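Side-chain contacts in PrgA (Enterococcus faecalis, PDB 6Z9K), which extends far outside the enterococcal cell and provides surface exclusion against unwanted conjugation, this chain being its CAP domain, probably a protease domain: residues Gln72-Ser77 with Gln101-Ala106; Asp86-Lys89 with Gln95-Val98; Asn132-Tyr137 with Ile215-Glu220; Gly193-Gly198 with Ser226-Gly231. All coordinates share one frame; numbering follows the deposited sequence. Where two conformers were deposited one is given.

Contact 1. Residues Gln72-Ser77 with Gln101-Ala106; sequences QKKELS and QSIKFA
Ile103 of helix 100-112 drives its side chain between Lys73, Lys74 and Ser77 of helix 70-90. The two helices run almost perpendicular, their short segments at 99° with axes 10.4 Å apart, so one branched residue spans the gap. Its CG1-CD1 arm passes Ser77, with CG1 of Ile103 3.9 Å from OG of Ser77, and ends against the bent chain of Lys74. There CD1 of Ile103 is only 3.5 Å from CE of Lys74, tighter than ordinary van der Waals contact. The shorter arm goes elsewhere: CG2 of Ile103 lies 3.9 Å from CB of Lys73. Isoleucine suits this place because a short and a long arm leave CB toward different neighbours. Lys74 starts with CG anti to its backbone N (chi1 -172°), then bends twice, laying its methylenes over Ile103. Ser77, small and buried, fits beside the isoleucine, and its OG is hydrogen-bonded to the backbone N of Val199.

The solvent side is looser. Lys73 lends only the root of its side chain; beyond CG the chain is extended and leads away from helix 100-112. The polar end of Lys74 makes a salt bridge from NZ to Asp100.

Next to the crossing, Ser77 and Ile103 both rest on Val98 of strand 97-98. Trp63 of strand 62-64 packs against another side of helix 70-90, while Ser102 touches Tyr217 and Ala106 touches Ile215 of strand 211-217.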
loop_
_atom_site.group_PDB
_atom_site.type_symbol
_atom_site.label_atom_id
_atom_site.label_comp_id
_atom_site.label_asym_id
_atom_site.label_seq_id
_atom_site.Cartn_x
_atom_site.Cartn_y
_atom_site.Cartn_z
ATOM N N GLN A 72 14.295 3.935 -6.883
ATOM C CA GLN A 72 13.541 4.465 -5.724
ATOM C C GLN A 72 12.069 4.038 -5.900
ATOM O O GLN A 72 11.436 3.620 -4.921
ATOM C CB GLN A 72 13.711 5.976 -5.617
ATOM C CG GLN A 72 15.081 6.415 -5.144
ATOM C CD GLN A 72 15.171 7.919 -5.193
ATOM O OE1 GLN A 72 14.526 8.543 -6.023
ATOM N NE2 GLN A 72 15.953 8.506 -4.302
ATOM N N LYS A 73 11.530 4.123 -7.108
ATOM C CA LYS A 73 10.143 3.630 -7.355
ATOM C C LYS A 73 10.062 2.146 -7.006
ATOM O O LYS A 73 9.042 1.713 -6.372
ATOM C CB LYS A 73 9.750 3.856 -8.818
ATOM C CG LYS A 73 9.663 5.315 -9.183
ATOM C CD LYS A 73 9.192 5.564 -10.604
ATOM C CE LYS A 73 8.893 7.030 -10.784
ATOM N NZ LYS A 73 8.594 7.333 -12.187
ATOM N N LYS A 74 11.037 1.345 -7.438
ATOM C CA LYS A 74 10.970 -0.104 -7.181
ATOM C C LYS A 74 11.065 -0.327 -5.670
ATOM O O LYS A 74 10.249 -1.084 -5.149
ATOM C CB LYS A 74 12.017 -0.877 -7.967
ATOM C CG LYS A 74 11.861 -2.400 -7.869
ATOM C CD LYS A 74 12.307 -3.117 -9.149
ATOM C CE LYS A 74 11.381 -2.784 -10.314
ATOM N NZ LYS A 74 11.621 -3.582 -11.547
ATOM N N GLU A 75 11.937 0.393 -4.960
ATOM C CA GLU A 75 12.090 0.217 -3.490
ATOM C C GLU A 75 10.756 0.498 -2.808
ATOM O O GLU A 75 10.388 -0.244 -1.885
ATOM C CB GLU A 75 13.143 1.145 -2.891
ATOM C CG GLU A 75 14.566 0.740 -3.172
ATOM C CD GLU A 75 15.556 1.759 -2.607
ATOM O OE1 GLU A 75 16.445 2.229 -3.375
ATOM O OE2 GLU A 75 15.374 2.132 -1.407
ATOM N N LEU A 76 10.108 1.588 -3.174
ATOM C CA LEU A 76 8.833 2.024 -2.579
ATOM C C LEU A 76 7.784 0.930 -2.749
ATOM O O LEU A 76 7.104 0.624 -1.765
ATOM C CB LEU A 76 8.397 3.330 -3.221
ATOM C CG LEU A 76 7.283 4.071 -2.496
ATOM C CD1 LEU A 76 7.754 4.569 -1.138
ATOM C CD2 LEU A 76 6.691 5.177 -3.368
ATOM N N SER A 77 7.689 0.346 -3.935
ATOM C CA SER A 77 6.690 -0.712 -4.217
ATOM C C SER A 77 7.066 -2.000 -3.465
ATOM O O SER A 77 6.155 -2.611 -2.900
ATOM C CB SER A 77 6.576 -0.972 -5.690
ATOM O OG SER A 77 5.830 0.069 -6.324
ATOM N N GLN A 101 5.657 -3.253 -14.997
ATOM C CA GLN A 101 4.248 -3.058 -15.415
ATOM C C GLN A 101 3.453 -2.428 -14.263
ATOM O O GLN A 101 2.783 -1.429 -14.465
ATOM C CB GLN A 101 3.620 -4.391 -15.790
ATOM C CG GLN A 101 2.152 -4.318 -16.117
ATOM C CD GLN A 101 1.699 -5.612 -16.751
ATOM O OE1 GLN A 101 1.704 -6.667 -16.140
ATOM N NE2 GLN A 101 1.219 -5.494 -17.984
ATOM N N SER A 102 3.546 -2.979 -13.064
ATOM C CA SER A 102 2.741 -2.482 -11.914
ATOM C C SER A 102 3.218 -1.073 -11.521
ATOM O O SER A 102 2.390 -0.193 -11.182
ATOM C CB SER A 102 2.759 -3.464 -10.776
ATOM O OG SER A 102 4.011 -3.477 -10.081
ATOM N N ILE A 103 4.512 -0.832 -11.547
ATOM C CA ILE A 103 5.117 0.494 -11.212
ATOM C C ILE A 103 4.652 1.527 -12.238
ATOM O O ILE A 103 4.192 2.598 -11.867
ATOM C CB ILE A 103 6.629 0.354 -11.133
ATOM C CG1 ILE A 103 6.990 -0.539 -9.949
ATOM C CG2 ILE A 103 7.312 1.706 -11.017
ATOM C CD1 ILE A 103 8.469 -0.908 -9.952
ATOM N N LYS A 104 4.763 1.211 -13.509
ATOM C CA LYS A 104 4.425 2.194 -14.572
ATOM C C LYS A 104 2.950 2.524 -14.463
ATOM O O LYS A 104 2.597 3.705 -14.621
ATOM C CB LYS A 104 4.758 1.678 -15.979
ATOM C CG LYS A 104 4.425 2.657 -17.104
ATOM C CD LYS A 104 4.808 2.115 -18.437
ATOM C CE LYS A 104 4.338 2.954 -19.601
ATOM N NZ LYS A 104 2.854 3.049 -19.705
ATOM N N PHE A 105 2.102 1.537 -14.237
ATOM C CA PHE A 105 0.654 1.763 -14.153
ATOM C C PHE A 105 0.410 2.692 -12.973
ATOM O O PHE A 105 -0.322 3.732 -13.112
ATOM C CB PHE A 105 -0.089 0.437 -14.031
ATOM C CG PHE A 105 -1.583 0.488 -13.940
ATOM C CD1 PHE A 105 -2.354 1.555 -14.393
ATOM C CD2 PHE A 105 -2.225 -0.636 -13.447
ATOM C CE1 PHE A 105 -3.729 1.502 -14.339
ATOM C CE2 PHE A 105 -3.597 -0.670 -13.377
ATOM C CZ PHE A 105 -4.342 0.389 -13.810
ATOM N N ALA A 106 0.980 2.366 -11.809
ATOM C CA ALA A 106 0.752 3.214 -10.619
ATOM C C ALA A 106 1.191 4.672 -10.853
ATOM O O ALA A 106 0.463 5.629 -10.464
ATOM C CB ALA A 106 1.494 2.657 -9.427
#

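Contact 2. Residues Asp86-Lys89 with Gln95-Val98; sequences DVRK and QLSV
Lys89, in the last turns of helix 70-90, and Gln95, in the connection that leads to strand 97-98, bring their CA atoms to 6.6 Å as the chain doubles back on itself. Gln95 starts away from the helix, but a bend at chi2 (-61°) returns its flexible chain to the backbone and CB of Lys89, where CD of Gln95 lies 3.8 Å from CB of Lys89. Lys89 offers this base and sends its extended chain off into exposed surroundings, a natural arrangement for a lysine at the edge of a contact.

Deeper in, Arg88 meets Leu96, the two side chains crossing at about a right angle. CD of Arg88 touches CD1 of Leu96 at 3.8 Å, and the other methyl, CD2, sits over one face of the guanidinium, displaced toward its rim and 3.8 Å from NE of Arg88. The bend of the arginine at chi3 (65°) turns the flat group so that it meets leucine with a face while its N-H groups point elsewhere: NE to the carbonyl of Ser94, NH1 to that of Leu189 and NH2 to that of Gln191.

Three backbone carbonyls thus receive the N-H groups of a buried, charged guanidinium. Since Leu189 closes helix 184-189, the negative end of that helix dipole would probably help to stabilise the charge, while leucine supplies the apolar cover that a guanidinium face tolerates.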
loop_
_atom_site.group_PDB
_atom_site.type_symbol
_atom_site.label_atom_id
_atom_site.label_comp_id
_atom_site.label_asym_id
_atom_site.label_seq_id
_atom_site.Cartn_x
_atom_site.Cartn_y
_atom_site.Cartn_z
ATOM N N ASP A 86 3.007 -10.056 3.777
ATOM C CA ASP A 86 3.181 -10.719 5.091
ATOM C C ASP A 86 1.775 -11.027 5.631
ATOM O O ASP A 86 1.539 -12.136 6.097
ATOM C CB ASP A 86 4.077 -9.866 5.969
ATOM C CG ASP A 86 4.263 -10.386 7.384
ATOM O OD1 ASP A 86 4.813 -11.467 7.498
ATOM O OD2 ASP A 86 3.847 -9.694 8.343
ATOM N N VAL A 87 0.862 -10.069 5.580
ATOM C CA VAL A 87 -0.514 -10.253 6.080
ATOM C C VAL A 87 -1.214 -11.245 5.158
ATOM O O VAL A 87 -1.854 -12.191 5.603
ATOM C CB VAL A 87 -1.230 -8.899 6.114
ATOM C CG1 VAL A 87 -2.683 -9.017 6.469
ATOM C CG2 VAL A 87 -0.519 -7.962 7.060
ATOM N N ARG A 88 -1.105 -11.045 3.842
ATOM C CA ARG A 88 -1.845 -11.900 2.877
ATOM C C ARG A 88 -1.405 -13.361 3.039
ATOM O O ARG A 88 -2.300 -14.260 3.042
ATOM C CB ARG A 88 -1.616 -11.385 1.462
ATOM C CG ARG A 88 -2.391 -10.105 1.205
ATOM C CD ARG A 88 -2.223 -9.577 -0.198
ATOM N NE ARG A 88 -2.763 -10.454 -1.235
ATOM C CZ ARG A 88 -3.984 -10.419 -1.738
ATOM N NH1 ARG A 88 -4.842 -9.454 -1.439
ATOM N NH2 ARG A 88 -4.345 -11.362 -2.581
ATOM N N LYS A 89 -0.108 -13.621 3.212
ATOM C CA LYS A 89 0.402 -14.992 3.354
ATOM C C LYS A 89 -0.180 -15.585 4.655
ATOM O O LYS A 89 -0.618 -16.783 4.648
ATOM C CB LYS A 89 1.930 -15.018 3.379
ATOM C CG LYS A 89 2.496 -16.436 3.433
ATOM C CD LYS A 89 3.970 -16.445 3.243
ATOM C CE LYS A 89 4.481 -17.845 2.986
ATOM N NZ LYS A 89 5.967 -17.874 3.036
ATOM N N GLN A 95 -0.094 -14.092 -3.229
ATOM C CA GLN A 95 1.049 -13.197 -2.956
ATOM C C GLN A 95 1.209 -12.238 -4.130
ATOM O O GLN A 95 0.957 -12.640 -5.259
ATOM C CB GLN A 95 2.317 -14.021 -2.793
ATOM C CG GLN A 95 2.283 -14.922 -1.581
ATOM C CD GLN A 95 2.144 -14.086 -0.349
ATOM O OE1 GLN A 95 1.023 -13.860 0.113
ATOM N NE2 GLN A 95 3.269 -13.590 0.144
ATOM N N LEU A 96 1.597 -11.011 -3.870
ATOM C CA LEU A 96 1.668 -9.957 -4.907
ATOM C C LEU A 96 3.095 -9.815 -5.399
ATOM O O LEU A 96 4.023 -9.890 -4.621
ATOM C CB LEU A 96 1.143 -8.637 -4.342
ATOM C CG LEU A 96 -0.192 -8.738 -3.601
ATOM C CD1 LEU A 96 -0.522 -7.483 -2.849
ATOM C CD2 LEU A 96 -1.340 -9.066 -4.524
ATOM N N SER A 97 3.218 -9.561 -6.695
ATOM C CA SER A 97 4.473 -9.231 -7.380
ATOM C C SER A 97 4.602 -7.721 -7.452
ATOM O O SER A 97 3.565 -7.041 -7.331
ATOM C CB SER A 97 4.520 -9.840 -8.749
ATOM O OG SER A 97 3.526 -9.306 -9.608
ATOM N N VAL A 98 5.837 -7.263 -7.658
ATOM C CA VAL A 98 6.172 -5.925 -8.166
ATOM C C VAL A 98 6.817 -6.123 -9.529
ATOM O O VAL A 98 7.697 -6.961 -9.672
ATOM C CB VAL A 98 7.089 -5.205 -7.185
ATOM C CG1 VAL A 98 7.534 -3.881 -7.770
ATOM C CG2 VAL A 98 6.366 -4.998 -5.875
#

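Contact 3. Residues Asn132-Tyr137 with Ile215-Glu220; sequences NGFKEY and ISYGKE
Phe134 and Tyr217 form the aromatic part of this contact, a T-shaped (edge-to-face) pair in which the phenylalanine presents its edge and the tyrosine its face. The centroids are 4.7 Å apart and the planes stand at 67°. CE2 of Phe134 lies 3.5 Å from CE1 of Tyr217, and CZ of Phe134 is 3.6 Å from CZ of Tyr217, so two adjacent edge carbons share the approach. Tyr217 takes the crowded position between its backbone N and carbonyl carbon (chi1 52°), which turns its ring from strand 211-217 toward the loop. Phe134 also stacks on Phe105 of helix 100-112, so a large flat residue serves two neighbours at once.

The polar part is one hydrogen bond nearer the surface. Lys135, its chain extended, gives NZ to the carbonyl O of Glu220 at 3.0 Å, and the C=O...N angle of 166° places the ammonium nearly along the C=O axis. The acceptor is a backbone carbonyl of the 3-10 segment 219-220, so the lysine grips the main chain. Backbone bonds of Gly133 with Glu223 and of Lys135 with Lys221 run beside it. Gly133 itself ends helix 122-132 in a Schellman motif, for which its positive phi is well suited.

Buried edge-to-face contact therefore gives the loop its apolar anchor: the weakly positive C-H edge of one ring meets the electron-rich face of another. The lysine adds a directional tie to the backbone at the rim.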
loop_
_atom_site.group_PDB
_atom_site.type_symbol
_atom_site.label_atom_id
_atom_site.label_comp_id
_atom_site.label_asym_id
_atom_site.label_seq_id
_atom_site.Cartn_x
_atom_site.Cartn_y
_atom_site.Cartn_z
ATOM N N ASN A 132 -2.166 1.532 -20.277
ATOM C CA ASN A 132 -1.324 0.425 -19.780
ATOM C C ASN A 132 -1.917 -0.945 -20.115
ATOM O O ASN A 132 -1.307 -1.956 -19.712
ATOM C CB ASN A 132 -1.068 0.592 -18.276
ATOM C CG ASN A 132 -0.049 1.691 -18.017
ATOM O OD1 ASN A 132 1.144 1.438 -18.078
ATOM N ND2 ASN A 132 -0.501 2.928 -17.859
ATOM N N GLY A 133 -2.986 -0.990 -20.877
ATOM C CA GLY A 133 -3.569 -2.234 -21.384
ATOM C C GLY A 133 -4.529 -2.858 -20.391
ATOM O O GLY A 133 -4.892 -4.044 -20.604
ATOM N N PHE A 134 -4.979 -2.114 -19.387
ATOM C CA PHE A 134 -5.959 -2.604 -18.398
ATOM C C PHE A 134 -7.369 -2.203 -18.807
ATOM O O PHE A 134 -7.601 -1.175 -19.443
ATOM C CB PHE A 134 -5.611 -2.050 -17.015
ATOM C CG PHE A 134 -4.361 -2.638 -16.438
ATOM C CD1 PHE A 134 -3.113 -2.128 -16.769
ATOM C CD2 PHE A 134 -4.393 -3.761 -15.618
ATOM C CE1 PHE A 134 -1.946 -2.650 -16.275
ATOM C CE2 PHE A 134 -3.218 -4.283 -15.095
ATOM C CZ PHE A 134 -1.999 -3.753 -15.423
ATOM N N LYS A 135 -8.336 -2.954 -18.306
ATOM C CA LYS A 135 -9.757 -2.690 -18.521
ATOM C C LYS A 135 -10.161 -1.394 -17.835
ATOM O O LYS A 135 -9.660 -1.079 -16.749
ATOM C CB LYS A 135 -10.598 -3.849 -17.998
ATOM C CG LYS A 135 -10.331 -5.116 -18.790
ATOM C CD LYS A 135 -10.932 -6.319 -18.148
ATOM C CE LYS A 135 -10.902 -7.447 -19.151
ATOM N NZ LYS A 135 -11.247 -8.724 -18.501
ATOM N N GLU A 136 -11.063 -0.670 -18.502
ATOM C CA GLU A 136 -11.659 0.542 -17.901
ATOM C C GLU A 136 -13.005 0.189 -17.263
ATOM O O GLU A 136 -13.773 -0.646 -17.805
ATOM C CB GLU A 136 -11.894 1.602 -18.955
ATOM C CG GLU A 136 -10.637 2.123 -19.586
ATOM C CD GLU A 136 -10.953 3.281 -20.520
ATOM O OE1 GLU A 136 -10.850 3.092 -21.761
ATOM O OE2 GLU A 136 -11.268 4.390 -19.967
ATOM N N TYR A 137 -13.365 0.941 -16.235
ATOM C CA TYR A 137 -14.665 0.831 -15.524
ATOM C C TYR A 137 -15.165 2.263 -15.384
ATOM O O TYR A 137 -14.881 2.901 -14.403
ATOM C CB TYR A 137 -14.452 0.140 -14.188
ATOM C CG TYR A 137 -13.836 -1.229 -14.337
ATOM C CD1 TYR A 137 -12.470 -1.394 -14.389
ATOM C CD2 TYR A 137 -14.621 -2.355 -14.511
ATOM C CE1 TYR A 137 -11.876 -2.631 -14.585
ATOM C CE2 TYR A 137 -14.053 -3.610 -14.646
ATOM C CZ TYR A 137 -12.681 -3.757 -14.722
ATOM O OH TYR A 137 -12.192 -5.028 -14.887
ATOM N N ILE A 215 -1.871 0.727 -5.915
ATOM C CA ILE A 215 -2.493 0.177 -7.141
ATOM C C ILE A 215 -2.301 -1.349 -7.133
ATOM O O ILE A 215 -1.175 -1.804 -7.005
ATOM C CB ILE A 215 -1.921 0.864 -8.388
ATOM C CG1 ILE A 215 -2.001 2.402 -8.283
ATOM C CG2 ILE A 215 -2.647 0.295 -9.592
ATOM C CD1 ILE A 215 -3.330 2.937 -7.926
ATOM N N SER A 216 -3.374 -2.115 -7.144
ATOM C CA SER A 216 -3.225 -3.600 -7.096
ATOM C C SER A 216 -4.334 -4.264 -7.889
ATOM O O SER A 216 -5.398 -3.671 -8.106
ATOM C CB SER A 216 -3.177 -4.070 -5.669
ATOM O OG SER A 216 -4.340 -3.713 -4.953
ATOM N N TYR A 217 -4.068 -5.458 -8.409
ATOM C CA TYR A 217 -4.982 -6.120 -9.356
ATOM C C TYR A 217 -4.491 -7.544 -9.577
ATOM O O TYR A 217 -3.336 -7.891 -9.194
ATOM C CB TYR A 217 -4.989 -5.349 -10.698
ATOM C CG TYR A 217 -3.603 -5.128 -11.246
ATOM C CD1 TYR A 217 -2.926 -6.086 -12.009
ATOM C CD2 TYR A 217 -2.929 -3.921 -10.978
ATOM C CE1 TYR A 217 -1.621 -5.881 -12.448
ATOM C CE2 TYR A 217 -1.611 -3.743 -11.369
ATOM C CZ TYR A 217 -0.968 -4.689 -12.151
ATOM O OH TYR A 217 0.325 -4.538 -12.598
ATOM N N GLY A 218 -5.353 -8.314 -10.226
ATOM C CA GLY A 218 -5.001 -9.584 -10.829
ATOM C C GLY A 218 -4.994 -9.561 -12.343
ATOM O O GLY A 218 -5.312 -8.535 -12.934
ATOM N N LYS A 219 -4.606 -10.658 -12.947
ATOM C CA LYS A 219 -4.397 -10.677 -14.413
ATOM C C LYS A 219 -5.739 -10.543 -15.125
ATOM O O LYS A 219 -5.746 -10.152 -16.316
ATOM C CB LYS A 219 -3.608 -11.894 -14.842
ATOM C CG LYS A 219 -4.303 -13.217 -14.792
ATOM C CD LYS A 219 -3.277 -14.371 -15.014
ATOM C CE LYS A 219 -1.962 -14.130 -14.300
ATOM N NZ LYS A 219 -1.093 -15.328 -14.219
ATOM N N GLU A 220 -6.845 -10.798 -14.446
ATOM C CA GLU A 220 -8.194 -10.655 -15.082
ATOM C C GLU A 220 -8.522 -9.184 -15.369
ATOM O O GLU A 220 -9.448 -8.969 -16.142
ATOM C CB GLU A 220 -9.257 -11.194 -14.146
ATOM C CG GLU A 220 -9.017 -12.653 -13.784
ATOM C CD GLU A 220 -8.051 -12.954 -12.639
ATOM O OE1 GLU A 220 -7.562 -11.996 -11.982
ATOM O OE2 GLU A 220 -7.797 -14.172 -12.455
#

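Contact 4. Residues Gly193-Gly198 with Ser226-Gly231; sequences GKTALG and SQYQNG
The phenol ring of Tyr228 reaches Thr195 with its hydroxyl end. OG1 of Thr195 stands oblique to the ring, while OD1 of Asn230, two residues further along the tyrosine's own loop, lies at the ring edge and in its plane. Leu222, Gln101 and Ser97 also touch this tyrosine.

The partner is a classic beta bulge: Thr195 and Ala196 together face Tyr217 where the chain enters strand 196-202, a strand of the antiparallel sheet of this CAP domain, with Ser97 bonded along its other side. Both bulge residues make backbone hydrogen bonds with Tyr217, and the extra residue brings both of their side chains to face the loop that carries Tyr228.

OG1 of Thr195 and OH of Tyr228 are hydrogen-bonded at a short 2.6 Å, and either hydroxyl could be the donor. Two hydroxyls suit each other here because each can either give or accept a hydrogen bond. With chi1 at 65°, OG1 of Thr195 lies between the backbone N and carbonyl carbon, and from there it faces the phenol. Tyrosine has the length to cross from its loop: its CG is anti to the backbone N (chi1 -176°), which stretches the ring out toward the strand. The angle CZ-OH...OG1 is about 123°, close to trigonal. CB of the small Ala196 lies beside the bond, 4.2 Å from OH of Tyr228.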
loop_
_atom_site.group_PDB
_atom_site.type_symbol
_atom_site.label_atom_id
_atom_site.label_comp_id
_atom_site.label_asym_id
_atom_site.label_seq_id
_atom_site.Cartn_x
_atom_site.Cartn_y
_atom_site.Cartn_z
ATOM N N GLY A 193 -6.868 -13.374 -5.232
ATOM C CA GLY A 193 -6.601 -13.486 -6.663
ATOM C C GLY A 193 -5.796 -12.312 -7.185
ATOM O O GLY A 193 -5.329 -12.379 -8.327
ATOM N N LYS A 194 -5.556 -11.291 -6.382
ATOM C CA LYS A 194 -4.615 -10.234 -6.808
ATOM C C LYS A 194 -3.207 -10.789 -6.949
ATOM O O LYS A 194 -2.793 -11.713 -6.217
ATOM C CB LYS A 194 -4.687 -9.045 -5.871
ATOM C CG LYS A 194 -5.919 -8.193 -6.081
ATOM C CD LYS A 194 -5.885 -6.957 -5.212
ATOM C CE LYS A 194 -7.038 -6.031 -5.486
ATOM N NZ LYS A 194 -6.968 -4.818 -4.644
ATOM N N THR A 195 -2.477 -10.298 -7.911
ATOM C CA THR A 195 -1.138 -10.825 -8.206
ATOM C C THR A 195 -0.109 -9.722 -8.325
ATOM O O THR A 195 1.062 -10.085 -8.458
ATOM C CB THR A 195 -1.162 -11.639 -9.508
ATOM O OG1 THR A 195 -1.470 -10.803 -10.609
ATOM C CG2 THR A 195 -2.113 -12.803 -9.369
ATOM N N ALA A 196 -0.483 -8.423 -8.278
ATOM C CA ALA A 196 0.503 -7.370 -8.576
ATOM C C ALA A 196 0.165 -6.102 -7.809
ATOM O O ALA A 196 -1.023 -5.859 -7.513
ATOM C CB ALA A 196 0.536 -7.087 -10.063
ATOM N N LEU A 197 1.191 -5.366 -7.439
ATOM C CA LEU A 197 1.018 -4.082 -6.720
ATOM C C LEU A 197 2.076 -3.104 -7.207
ATOM O O LEU A 197 3.217 -3.470 -7.441
ATOM C CB LEU A 197 1.111 -4.341 -5.211
ATOM C CG LEU A 197 0.720 -3.156 -4.334
ATOM C CD1 LEU A 197 0.196 -3.650 -3.005
ATOM C CD2 LEU A 197 1.893 -2.235 -4.074
ATOM N N GLY A 198 1.677 -1.833 -7.272
ATOM C CA GLY A 198 2.594 -0.710 -7.492
ATOM C C GLY A 198 2.193 0.412 -6.547
ATOM O O GLY A 198 0.971 0.618 -6.370
ATOM N N SER A 226 -3.342 -7.772 -23.901
ATOM C CA SER A 226 -2.281 -7.036 -23.161
ATOM C C SER A 226 -1.237 -7.953 -22.543
ATOM O O SER A 226 -1.599 -8.925 -21.895
ATOM C CB SER A 226 -2.874 -6.166 -22.096
ATOM O OG SER A 226 -3.701 -5.243 -22.752
ATOM N N GLN A 227 0.027 -7.554 -22.663
ATOM C CA GLN A 227 1.183 -8.313 -22.117
ATOM C C GLN A 227 1.235 -8.099 -20.585
ATOM O O GLN A 227 1.088 -6.972 -20.176
ATOM C CB GLN A 227 2.399 -7.940 -22.979
ATOM C CG GLN A 227 2.170 -8.291 -24.471
ATOM C CD GLN A 227 3.368 -8.126 -25.378
ATOM O OE1 GLN A 227 3.657 -8.968 -26.229
ATOM N NE2 GLN A 227 4.104 -7.041 -25.192
ATOM N N TYR A 228 1.188 -9.197 -19.843
ATOM C CA TYR A 228 1.363 -9.323 -18.385
ATOM C C TYR A 228 2.818 -9.652 -18.092
ATOM O O TYR A 228 3.499 -10.451 -18.783
ATOM C CB TYR A 228 0.447 -10.383 -17.780
ATOM C CG TYR A 228 0.503 -10.517 -16.278
ATOM C CD1 TYR A 228 -0.172 -9.624 -15.452
ATOM C CD2 TYR A 228 1.311 -11.456 -15.631
ATOM C CE1 TYR A 228 -0.125 -9.709 -14.071
ATOM C CE2 TYR A 228 1.363 -11.553 -14.244
ATOM C CZ TYR A 228 0.694 -10.636 -13.445
ATOM O OH TYR A 228 0.713 -10.720 -12.076
ATOM N N GLN A 229 3.310 -8.997 -17.054
ATOM C CA GLN A 229 4.697 -9.169 -16.593
ATOM C C GLN A 229 4.631 -9.863 -15.240
ATOM O O GLN A 229 3.939 -9.345 -14.341
ATOM C CB GLN A 229 5.379 -7.822 -16.534
ATOM C CG GLN A 229 6.850 -8.004 -16.336
ATOM C CD GLN A 229 7.558 -6.696 -16.229
ATOM O OE1 GLN A 229 6.935 -5.651 -16.034
ATOM N NE2 GLN A 229 8.863 -6.769 -16.413
ATOM N N ASN A 230 5.233 -11.056 -15.135
ATOM C CA ASN A 230 5.207 -11.777 -13.835
ATOM C C ASN A 230 5.887 -10.951 -12.720
ATOM O O ASN A 230 5.385 -11.018 -11.591
ATOM C CB ASN A 230 5.903 -13.134 -13.913
ATOM C CG ASN A 230 5.128 -14.145 -14.718
ATOM O OD1 ASN A 230 3.959 -13.909 -15.060
ATOM N ND2 ASN A 230 5.817 -15.193 -15.153
ATOM N N GLY A 231 6.987 -10.254 -13.020
ATOM C CA GLY A 231 7.773 -9.521 -12.021
ATOM C C GLY A 231 8.268 -10.448 -10.910
ATOM O O GLY A 231 8.469 -11.682 -11.128
#

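In the fold
Contacts 1 and 2 both use helix 70-90 and touch each other through strand 97-98. Contacts 3 and 4 share the three-stranded sheet through its neighbouring strands 211-217 and 196-202, and Tyr217 belongs to one while facing the bulge of the other. All four are partly buried, but the centres of contacts 1 and 2 lie about 11 Å from the centre of the chain, those of contacts 3 and 4 about 16 and 15 Å. Contact 1 is aliphatic at heart, contact 2 sets a buried guanidinium against leucine, contact 3 pairs rings, and contact 4, which buries the least area, is essentially one hydroxyl bond. Helix 100-112 also joins contacts 1 and 4, Ser102 OG being hydrogen-bonded to the carbonyl of Leu197.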